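Local atomic coordinates of regulator of nonsense transcripts 2 (Homo sapiens, PDB entry 4CEM), a protein that acts as a factor in nonsense-mediated mRNA decay and contains three MIF4G domains, which probably mediate contacts with other decay factors. Residues A[11-14]-A[15-18]. Sequence-based numbering, arbitrary orientation.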
ATOM      1  N   SER A  11      13.329 -13.584 -12.436  1.00 48.83           N
ATOM      2  CA  SER A  11      13.279 -12.363 -13.237  1.00 46.00           C
ATOM      3  C   SER A  11      12.130 -12.388 -14.237  1.00 44.69           C
ATOM      4  O   SER A  11      11.433 -11.394 -14.416  1.00 44.67           O
ATOM      5  CB  SER A  11      14.600 -12.130 -13.966  1.00 46.82           C
ATOM      6  OG  SER A  11      15.646 -11.825 -13.057  1.00 46.44           O
ATOM      7  N   ILE A  12      11.921 -13.521 -14.885  1.00 44.20           N
ATOM      8  CA  ILE A  12      10.775 -13.661 -15.776  1.00 44.42           C
ATOM      9  C   ILE A  12       9.472 -13.469 -15.008  1.00 44.03           C
ATOM     10  O   ILE A  12       8.559 -12.826 -15.502  1.00 43.19           O
ATOM     11  CB  ILE A  12      10.791 -15.015 -16.512  1.00 45.47           C
ATOM     12  CG1 ILE A  12      11.788 -14.957 -17.665  1.00 46.41           C
ATOM     13  CG2 ILE A  12       9.416 -15.371 -17.054  1.00 44.49           C
ATOM     14  CD1 ILE A  12      12.110 -16.315 -18.241  1.00 48.87           C
ATOM     15  N   GLN A  13       9.394 -14.006 -13.794  1.00 45.94           N
ATOM     16  CA  GLN A  13       8.203 -13.817 -12.963  1.00 46.92           C
ATOM     17  C   GLN A  13       7.988 -12.349 -12.616  1.00 43.10           C
ATOM     18  O   GLN A  13       6.894 -11.828 -12.803  1.00 44.18           O
ATOM     19  CB  GLN A  13       8.265 -14.657 -11.674  1.00 50.67           C
ATOM     20  CG  GLN A  13       7.613 -16.026 -11.800  1.00 53.41           C
ATOM     21  CD  GLN A  13       6.112 -15.942 -12.035  1.00 56.66           C
ATOM     22  OE1 GLN A  13       5.389 -15.288 -11.277  1.00 58.79           O
ATOM     23  NE2 GLN A  13       5.636 -16.605 -13.092  1.00 56.01           N
ATOM     24  N   LEU A  14       9.023 -11.691 -12.111  1.00 38.96           N
ATOM     25  CA  LEU A  14       8.936 -10.270 -11.802  1.00 39.71           C
ATOM     26  C   LEU A  14       8.382  -9.529 -13.022  1.00 40.65           C
ATOM     27  O   LEU A  14       7.323  -8.903 -12.959  1.00 42.53           O
ATOM     28  CB  LEU A  14      10.316  -9.733 -11.411  1.00 40.16           C
ATOM     29  CG  LEU A  14      10.409  -8.322 -10.819  1.00 42.07           C
ATOM     30  CD1 LEU A  14       9.825  -8.272  -9.411  1.00 39.32           C
ATOM     31  CD2 LEU A  14      11.858  -7.837 -10.821  1.00 41.61           C
ATOM     32  N   HIS A  15       9.086  -9.669 -14.142  1.00 39.20           N
ATOM     33  CA  HIS A  15       8.695  -9.116 -15.439  1.00 38.12           C
ATOM     34  C   HIS A  15       7.269  -9.430 -15.868  1.00 37.95           C
ATOM     35  O   HIS A  15       6.589  -8.584 -16.433  1.00 38.58           O
ATOM     36  CB  HIS A  15       9.718  -9.602 -16.466  1.00 37.67           C
ATOM     37  CG  HIS A  15       9.388  -9.267 -17.899  1.00 36.64           C
ATOM     38  ND1 HIS A  15       9.702  -8.085 -18.461  1.00 36.98           N
ATOM     39  CD2 HIS A  15       8.807 -10.030 -18.894  1.00 35.33           C
ATOM     40  CE1 HIS A  15       9.321  -8.087 -19.744  1.00 35.30           C
ATOM     41  NE2 HIS A  15       8.772  -9.277 -20.009  1.00 36.45           N
ATOM     42  N   GLN A  16       6.792 -10.633 -15.595  1.00 38.35           N
ATOM     43  CA  GLN A  16       5.427 -11.014 -15.956  1.00 39.35           C
ATOM     44  C   GLN A  16       4.389 -10.307 -15.081  1.00 39.69           C
ATOM     45  O   GLN A  16       3.342  -9.878 -15.570  1.00 38.10           O
ATOM     46  CB  GLN A  16       5.265 -12.517 -15.806  1.00 41.56           C
ATOM     47  CG  GLN A  16       3.900 -13.055 -16.187  1.00 44.44           C
ATOM     48  CD  GLN A  16       3.878 -14.569 -16.166  1.00 48.88           C
ATOM     49  OE1 GLN A  16       4.538 -15.202 -15.333  1.00 52.86           O
ATOM     50  NE2 GLN A  16       3.130 -15.162 -17.088  1.00 50.08           N
ATOM     51  N   GLU A  17       4.682 -10.209 -13.789  1.00 38.95           N
ATOM     52  CA  GLU A  17       3.798  -9.547 -12.845  1.00 41.28           C
ATOM     53  C   GLU A  17       3.723  -8.059 -13.115  1.00 39.37           C
ATOM     54  O   GLU A  17       2.651  -7.460 -13.040  1.00 40.45           O
ATOM     55  CB  GLU A  17       4.260  -9.791 -11.402  1.00 44.80           C
ATOM     56  CG  GLU A  17       3.724 -11.095 -10.824  1.00 48.30           C
ATOM     57  CD  GLU A  17       4.570 -11.649  -9.697  1.00 50.95           C
ATOM     58  OE1 GLU A  17       5.156 -10.853  -8.925  1.00 54.39           O
ATOM     59  OE2 GLU A  17       4.641 -12.891  -9.594  1.00 54.02           O
ATOM     60  N   ALA A  18       4.874  -7.473 -13.419  1.00 37.80           N
ATOM     61  CA  ALA A  18       4.961  -6.074 -13.789  1.00 35.88           C
ATOM     62  C   ALA A  18       3.975  -5.764 -14.910  1.00 35.34           C
ATOM     63  O   ALA A  18       3.194  -4.818 -14.815  1.00 35.21           O
ATOM     64  CB  ALA A  18       6.379  -5.754 -14.221  1.00 35.27           C
TER
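Two successive turns of the long N-terminal alpha-helix 6-33 meet here through i to i+4 backbone hydrogen bonds. H15 N donates to S11 O at 2.9 Å, and A18 N to L14 O at the same distance. E17 N donates to Q13 O. The bond from Q16 N to I12 O is more bent, with 141° at the hydrogen. On the exposed side, the bent chain of Q13 turns back at chi2 (-65°) and brings its amide near the ends of Q16 and E17. Q13 and Q16 run side by side. Q13 NE2 lies 2.9 Å from Q16 OE1, but the angle is poor for a hydrogen bond, and the two amide planes are 63° apart. Q13 OE1 lies 3.0 Å from E17 OE2; both are acceptors, so the placement of these ends is doubtful. The other side of the helix faces helix 209-218 and the residues after it. S11 and A18 are buried, and S11 OG is hydrogen-bonded to E7 O. S11 packs on A214 and F218, and L14 on V211, all of helix 209-218. The H15 ring meets W19 and F222 edge-to-face, and A18 touches F222 and P223 in the loop that follows helix 209-218.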